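Tlr1174 protein (Synechococcus elongatus, PDB 2OZT) converts 2-succinyl-6-hydroxy-2,4-cyclohexadiene-1-carboxylate to 2-succinylbenzoate with loss of water, a metal-dependent step on the route to phylloquinone. Local coordinates at residues 106-114 with 296-304. Residues are numbered along the deposited sequence; the frame is centred on the assembly and turned at random. Where two conformers were deposited one is given.
Sequences RPWPICALL and LGFGVDRWR
Ile110 and Leu296 form a single parallel beta bridge, in which Leu296 N donates to Pro109 O (2.9 Å) and Leu296 O receives Cys111 N (2.8 Å). The side chain of Ile110 splits across the junction. Its chi1 of -57° sets CG2 opposite the backbone N and against the backbone at Gly299, 3.5 Å from Gly299 N, and leaves CG1 beside the Ile110 N to carry CD1 toward Leu296. There Ile110 CD1 reaches Leu296 CB at 3.9 Å and also touches Phe298 CB. An alanine here would lose both branches and is likely to open a gap between Leu296, Phe298 and the Gly299 backbone. Leu296 sends CD1 obliquely to the Trp108 ring and to within 3.7 Å of Trp108 CB, and its side chain also packs on Phe284 and Leu287 of helix 277-290. Gly297 bonds through its backbone to Phe270 and Ser272, so the backbone at 296-297 runs between the 106-114 segment and strand 268-270, consistent with the place of the last strand in the modified TIM barrel, (beta/alpha)7beta, of the enolase superfamily. Inverse gamma turns centred on Gly297 and Gly299 kink the 296-304 segment as it leaves the bridge. Beyond it the backbones separate and water takes over: one molecule links Cys111 O to Gly299 N, and a second accepts from Leu113 N while donating to Gly299 O. Having no CB, Gly299 can bring its CA close to Cys111 O. Farther along, Leu113 CD1 meets the edge of the Trp303 indole, 3.6 Å from Trp303 CZ3 and near the ring plane; Arg302 CB sits over the centre of one face of that ring. Leu113 places this end of the contact near the metal site, about 7 Å, side chain to side chain, from the magnesium ligand Asp167.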
ATOM      1  N   ARG A 106      -7.633 -15.077  -4.070  1.00 21.22           N
ATOM      2  CA  ARG A 106      -7.043 -16.087  -3.216  1.00 21.43           C
ATOM      3  C   ARG A 106      -6.390 -15.454  -1.994  1.00 21.19           C
ATOM      4  O   ARG A 106      -6.061 -14.251  -2.016  1.00 20.36           O
ATOM      5  CB  ARG A 106      -6.055 -16.954  -3.998  1.00 20.86           C
ATOM      6  CG  ARG A 106      -4.685 -16.375  -4.103  1.00 21.96           C
ATOM      7  CD  ARG A 106      -3.755 -17.244  -4.920  1.00 23.47           C
ATOM      8  NE  ARG A 106      -4.007 -17.093  -6.352  1.00 23.85           N
ATOM      9  CZ  ARG A 106      -3.313 -17.753  -7.274  1.00 26.78           C
ATOM     10  NH1 ARG A 106      -2.345 -18.597  -6.881  1.00 26.92           N
ATOM     11  NH2 ARG A 106      -3.564 -17.567  -8.551  1.00 26.39           N
ATOM     12  N   PRO A 107      -6.285 -16.247  -0.915  0.50 21.10           N
ATOM     13  CA  PRO A 107      -5.397 -15.885   0.152  0.50 20.71           C
ATOM     14  C   PRO A 107      -3.985 -15.786  -0.398  0.50 20.64           C
ATOM     15  O   PRO A 107      -3.494 -16.686  -1.089  0.50 21.21           O
ATOM     16  CB  PRO A 107      -5.522 -17.067   1.139  0.50 20.87           C
ATOM     17  CG  PRO A 107      -6.029 -18.182   0.317  0.50 21.41           C
ATOM     18  CD  PRO A 107      -6.984 -17.513  -0.621  0.50 21.10           C
ATOM     19  N   TRP A 108      -3.392 -14.631  -0.158  1.00 19.40           N
ATOM     20  CA  TRP A 108      -1.951 -14.464  -0.206  1.00 18.22           C
ATOM     21  C   TRP A 108      -1.426 -14.278   1.205  1.00 17.99           C
ATOM     22  O   TRP A 108      -2.179 -13.799   2.079  1.00 19.12           O
ATOM     23  CB  TRP A 108      -1.665 -13.203  -1.011  1.00 17.96           C
ATOM     24  CG  TRP A 108      -2.141 -13.299  -2.434  1.00 16.04           C
ATOM     25  CD1 TRP A 108      -3.283 -12.756  -2.961  1.00 16.93           C
ATOM     26  CD2 TRP A 108      -1.490 -13.998  -3.517  1.00 15.05           C
ATOM     27  NE1 TRP A 108      -3.376 -13.059  -4.292  1.00 18.12           N
ATOM     28  CE2 TRP A 108      -2.303 -13.822  -4.664  1.00 17.66           C
ATOM     29  CE3 TRP A 108      -0.332 -14.755  -3.628  1.00 17.11           C
ATOM     30  CZ2 TRP A 108      -1.967 -14.349  -5.916  1.00 16.55           C
ATOM     31  CZ3 TRP A 108      -0.001 -15.297  -4.909  1.00 17.75           C
ATOM     32  CH2 TRP A 108      -0.841 -15.096  -6.015  1.00 16.55           C
ATOM     33  N   PRO A 109      -0.160 -14.650   1.442  1.00 17.03           N
ATOM     34  CA  PRO A 109       0.409 -14.391   2.769  1.00 16.41           C
ATOM     35  C   PRO A 109       0.332 -12.905   3.090  1.00 16.03           C
ATOM     36  O   PRO A 109       0.563 -12.067   2.183  1.00 14.87           O
ATOM     37  CB  PRO A 109       1.875 -14.788   2.609  1.00 17.21           C
ATOM     38  CG  PRO A 109       1.855 -15.857   1.550  1.00 18.92           C
ATOM     39  CD  PRO A 109       0.806 -15.352   0.567  1.00 17.56           C
ATOM     40  N   ILE A 110       0.070 -12.601   4.364  1.00 14.51           N
ATOM     41  CA  ILE A 110      -0.107 -11.225   4.831  1.00 15.09           C
ATOM     42  C   ILE A 110       0.942 -10.912   5.890  1.00 13.75           C
ATOM     43  O   ILE A 110       1.210 -11.745   6.748  1.00 16.54           O
ATOM     44  CB  ILE A 110      -1.495 -11.039   5.493  1.00 15.17           C
ATOM     45  CG1 ILE A 110      -2.628 -11.417   4.531  1.00 17.53           C
ATOM     46  CG2 ILE A 110      -1.681  -9.591   6.018  1.00 17.99           C
ATOM     47  CD1 ILE A 110      -2.677 -10.523   3.280  1.00 20.82           C
ATOM     48  N   CYS A 111       1.536  -9.727   5.827  1.00 12.41           N
ATOM     49  CA  CYS A 111       2.543  -9.311   6.840  1.00 12.72           C
ATOM     50  C   CYS A 111       1.850  -8.865   8.104  1.00 13.62           C
ATOM     51  O   CYS A 111       0.873  -8.097   8.068  1.00 15.09           O
ATOM     52  CB  CYS A 111       3.328  -8.157   6.237  1.00 11.72           C
ATOM     53  SG  CYS A 111       4.583  -7.502   7.316  1.00 15.52           S
ATOM     54  N   ALA A 112       2.341  -9.352   9.241  1.00 13.70           N
ATOM     55  CA  ALA A 112       1.763  -8.989  10.531  1.00 14.00           C
ATOM     56  C   ALA A 112       2.518  -7.784  11.094  1.00 14.23           C
ATOM     57  O   ALA A 112       3.741  -7.717  11.018  1.00 16.93           O
ATOM     58  CB  ALA A 112       1.867 -10.175  11.493  1.00 15.05           C
ATOM     59  N   LEU A 113       1.796  -6.856  11.695  1.00 14.02           N
ATOM     60  CA  LEU A 113       2.426  -5.680  12.306  1.00 14.95           C
ATOM     61  C   LEU A 113       2.807  -5.956  13.747  1.00 15.10           C
ATOM     62  O   LEU A 113       2.125  -6.680  14.474  1.00 15.73           O
ATOM     63  CB  LEU A 113       1.484  -4.461  12.219  1.00 16.55           C
ATOM     64  CG  LEU A 113       1.061  -4.088  10.803  1.00 20.12           C
ATOM     65  CD1 LEU A 113       0.184  -2.829  10.834  1.00 22.47           C
ATOM     66  CD2 LEU A 113       2.250  -3.886   9.849  1.00 24.36           C
ATOM     67  N   LEU A 114       3.903  -5.322  14.157  1.00 13.54           N
ATOM     68  CA  LEU A 114       4.369  -5.301  15.536  1.00 14.31           C
ATOM     69  C   LEU A 114       4.531  -3.850  15.979  1.00 14.25           C
ATOM     70  O   LEU A 114       5.130  -3.019  15.279  1.00 15.14           O
ATOM     71  CB  LEU A 114       5.703  -6.021  15.660  1.00 14.16           C
ATOM     72  CG  LEU A 114       5.754  -7.473  15.176  1.00 13.77           C
ATOM     73  CD1 LEU A 114       7.186  -8.017  15.208  1.00 13.36           C
ATOM     74  CD2 LEU A 114       4.885  -8.286  16.126  1.00 15.42           C
ATOM     75  N   LEU A 296       1.929  -9.535   1.827  1.00 12.70           N
ATOM     76  CA  LEU A 296       1.260  -8.274   1.525  1.00 13.11           C
ATOM     77  C   LEU A 296       1.109  -7.376   2.726  1.00 13.38           C
ATOM     78  O   LEU A 296       0.845  -7.864   3.861  1.00 13.23           O
ATOM     79  CB  LEU A 296      -0.186  -8.522   1.016  1.00 13.02           C
ATOM     80  CG  LEU A 296      -0.388  -9.474  -0.160  1.00 13.41           C
ATOM     81  CD1 LEU A 296      -1.877  -9.565  -0.498  1.00 15.98           C
ATOM     82  CD2 LEU A 296       0.442  -8.989  -1.390  1.00 15.73           C
ATOM     83  N   GLY A 297       1.224  -6.071   2.494  1.00 13.27           N
ATOM     84  CA  GLY A 297       1.054  -5.119   3.605  1.00 13.56           C
ATOM     85  C   GLY A 297      -0.415  -4.795   3.809  1.00 13.01           C
ATOM     86  O   GLY A 297      -0.801  -3.612   3.806  1.00 14.06           O
ATOM     87  N   PHE A 298      -1.224  -5.839   4.017  1.00 13.92           N
ATOM     88  CA  PHE A 298      -2.664  -5.672   4.191  1.00 15.48           C
ATOM     89  C   PHE A 298      -3.134  -6.113   5.564  1.00 16.93           C
ATOM     90  O   PHE A 298      -4.359  -6.318   5.759  1.00 17.80           O
ATOM     91  CB  PHE A 298      -3.427  -6.403   3.080  1.00 16.17           C
ATOM     92  CG  PHE A 298      -3.522  -5.605   1.785  1.00 14.79           C
ATOM     93  CD1 PHE A 298      -4.663  -4.848   1.505  1.00 18.42           C
ATOM     94  CD2 PHE A 298      -2.473  -5.577   0.860  1.00 16.02           C
ATOM     95  CE1 PHE A 298      -4.743  -4.097   0.320  1.00 18.50           C
ATOM     96  CE2 PHE A 298      -2.567  -4.845  -0.315  1.00 15.11           C
ATOM     97  CZ  PHE A 298      -3.706  -4.108  -0.583  1.00 18.70           C
ATOM     98  N   GLY A 299      -2.191  -6.147   6.512  1.00 16.84           N
ATOM     99  CA  GLY A 299      -2.484  -6.560   7.918  1.00 17.65           C
ATOM    100  C   GLY A 299      -3.016  -5.407   8.734  1.00 18.29           C
ATOM    101  O   GLY A 299      -2.529  -5.147   9.833  1.00 19.79           O
ATOM    102  N   VAL A 300      -4.028  -4.723   8.190  1.00 17.52           N
ATOM    103  CA  VAL A 300      -4.442  -3.418   8.695  1.00 18.08           C
ATOM    104  C   VAL A 300      -5.862  -3.450   9.278  1.00 18.32           C
ATOM    105  O   VAL A 300      -6.459  -2.400   9.456  1.00 18.14           O
ATOM    106  CB  VAL A 300      -4.385  -2.335   7.575  1.00 17.17           C
ATOM    107  CG1 VAL A 300      -2.923  -2.128   7.077  1.00 18.68           C
ATOM    108  CG2 VAL A 300      -5.322  -2.719   6.398  1.00 17.31           C
ATOM    109  N   ASP A 301      -6.379  -4.643   9.557  1.00 20.24           N
ATOM    110  CA  ASP A 301      -7.748  -4.797  10.092  1.00 21.28           C
ATOM    111  C   ASP A 301      -8.037  -4.064  11.369  1.00 21.50           C
ATOM    112  O   ASP A 301      -9.193  -3.756  11.625  1.00 21.51           O
ATOM    113  CB  ASP A 301      -8.083  -6.263  10.338  1.00 22.30           C
ATOM    114  CG  ASP A 301      -8.353  -7.010   9.068  1.00 26.95           C
ATOM    115  OD1 ASP A 301      -8.433  -6.389   7.998  1.00 32.24           O
ATOM    116  OD2 ASP A 301      -8.483  -8.239   9.150  1.00 32.85           O
ATOM    117  N   ARG A 302      -7.024  -3.796  12.181  1.00 22.02           N
ATOM    118  CA  ARG A 302      -7.276  -3.022  13.403  1.00 23.14           C
ATOM    119  C   ARG A 302      -7.885  -1.679  13.104  1.00 22.79           C
ATOM    120  O   ARG A 302      -8.729  -1.193  13.884  1.00 23.39           O
ATOM    121  CB  ARG A 302      -6.003  -2.814  14.206  1.00 24.10           C
ATOM    122  CG  ARG A 302      -5.682  -4.002  15.056  1.00 25.94           C
ATOM    123  CD  ARG A 302      -4.478  -3.753  15.929  1.00 29.09           C
ATOM    124  NE  ARG A 302      -4.724  -2.679  16.882  1.00 26.28           N
ATOM    125  CZ  ARG A 302      -3.782  -2.156  17.658  1.00 33.94           C
ATOM    126  NH1 ARG A 302      -2.531  -2.607  17.572  1.00 34.64           N
ATOM    127  NH2 ARG A 302      -4.086  -1.186  18.509  1.00 33.21           N
ATOM    128  N   TRP A 303      -7.426  -1.044  12.019  1.00 22.74           N
ATOM    129  CA  TRP A 303      -7.855   0.312  11.670  1.00 22.80           C
ATOM    130  C   TRP A 303      -8.948   0.286  10.653  1.00 21.90           C
ATOM    131  O   TRP A 303      -9.936   0.999  10.786  1.00 23.32           O
ATOM    132  CB  TRP A 303      -6.678   1.197  11.216  1.00 24.54           C
ATOM    133  CG  TRP A 303      -5.681   1.159  12.282  1.00 26.85           C
ATOM    134  CD1 TRP A 303      -5.707   1.862  13.464  1.00 28.99           C
ATOM    135  CD2 TRP A 303      -4.593   0.253  12.380  1.00 28.26           C
ATOM    136  NE1 TRP A 303      -4.663   1.471  14.268  1.00 29.95           N
ATOM    137  CE2 TRP A 303      -3.959   0.486  13.622  1.00 29.69           C
ATOM    138  CE3 TRP A 303      -4.073  -0.730  11.527  1.00 29.54           C
ATOM    139  CZ2 TRP A 303      -2.818  -0.219  14.022  1.00 28.27           C
ATOM    140  CZ3 TRP A 303      -2.942  -1.433  11.936  1.00 27.81           C
ATOM    141  CH2 TRP A 303      -2.336  -1.176  13.178  1.00 28.59           C
ATOM    142  N   ARG A 304      -8.794  -0.525   9.617  1.00 19.94           N
ATOM    143  CA  ARG A 304      -9.887  -0.610   8.649  1.00 19.91           C
ATOM    144  C   ARG A 304     -10.053  -2.000   8.110  1.00 21.14           C
ATOM    145  O   ARG A 304      -9.291  -2.468   7.274  1.00 21.15           O
ATOM    146  CB  ARG A 304      -9.732   0.386   7.506  1.00 20.65           C
ATOM    147  CG  ARG A 304     -10.926   0.341   6.567  1.00 19.05           C
ATOM    148  CD  ARG A 304     -10.883   1.474   5.560  1.00 17.53           C
ATOM    149  NE  ARG A 304     -12.138   1.521   4.798  1.00 17.36           N
ATOM    150  CZ  ARG A 304     -12.395   2.400   3.830  1.00 16.32           C
ATOM    151  NH1 ARG A 304     -11.468   3.217   3.371  1.00 16.24           N
ATOM    152  NH2 ARG A 304     -13.565   2.353   3.195  1.00 17.59           N
TER
HETATM  153  O   HOH W   1       0.490  -5.612   6.848  1.00 18.90           O
HETATM  154  O   HOH W   2      -1.166  -6.896  11.344  1.00 22.03           O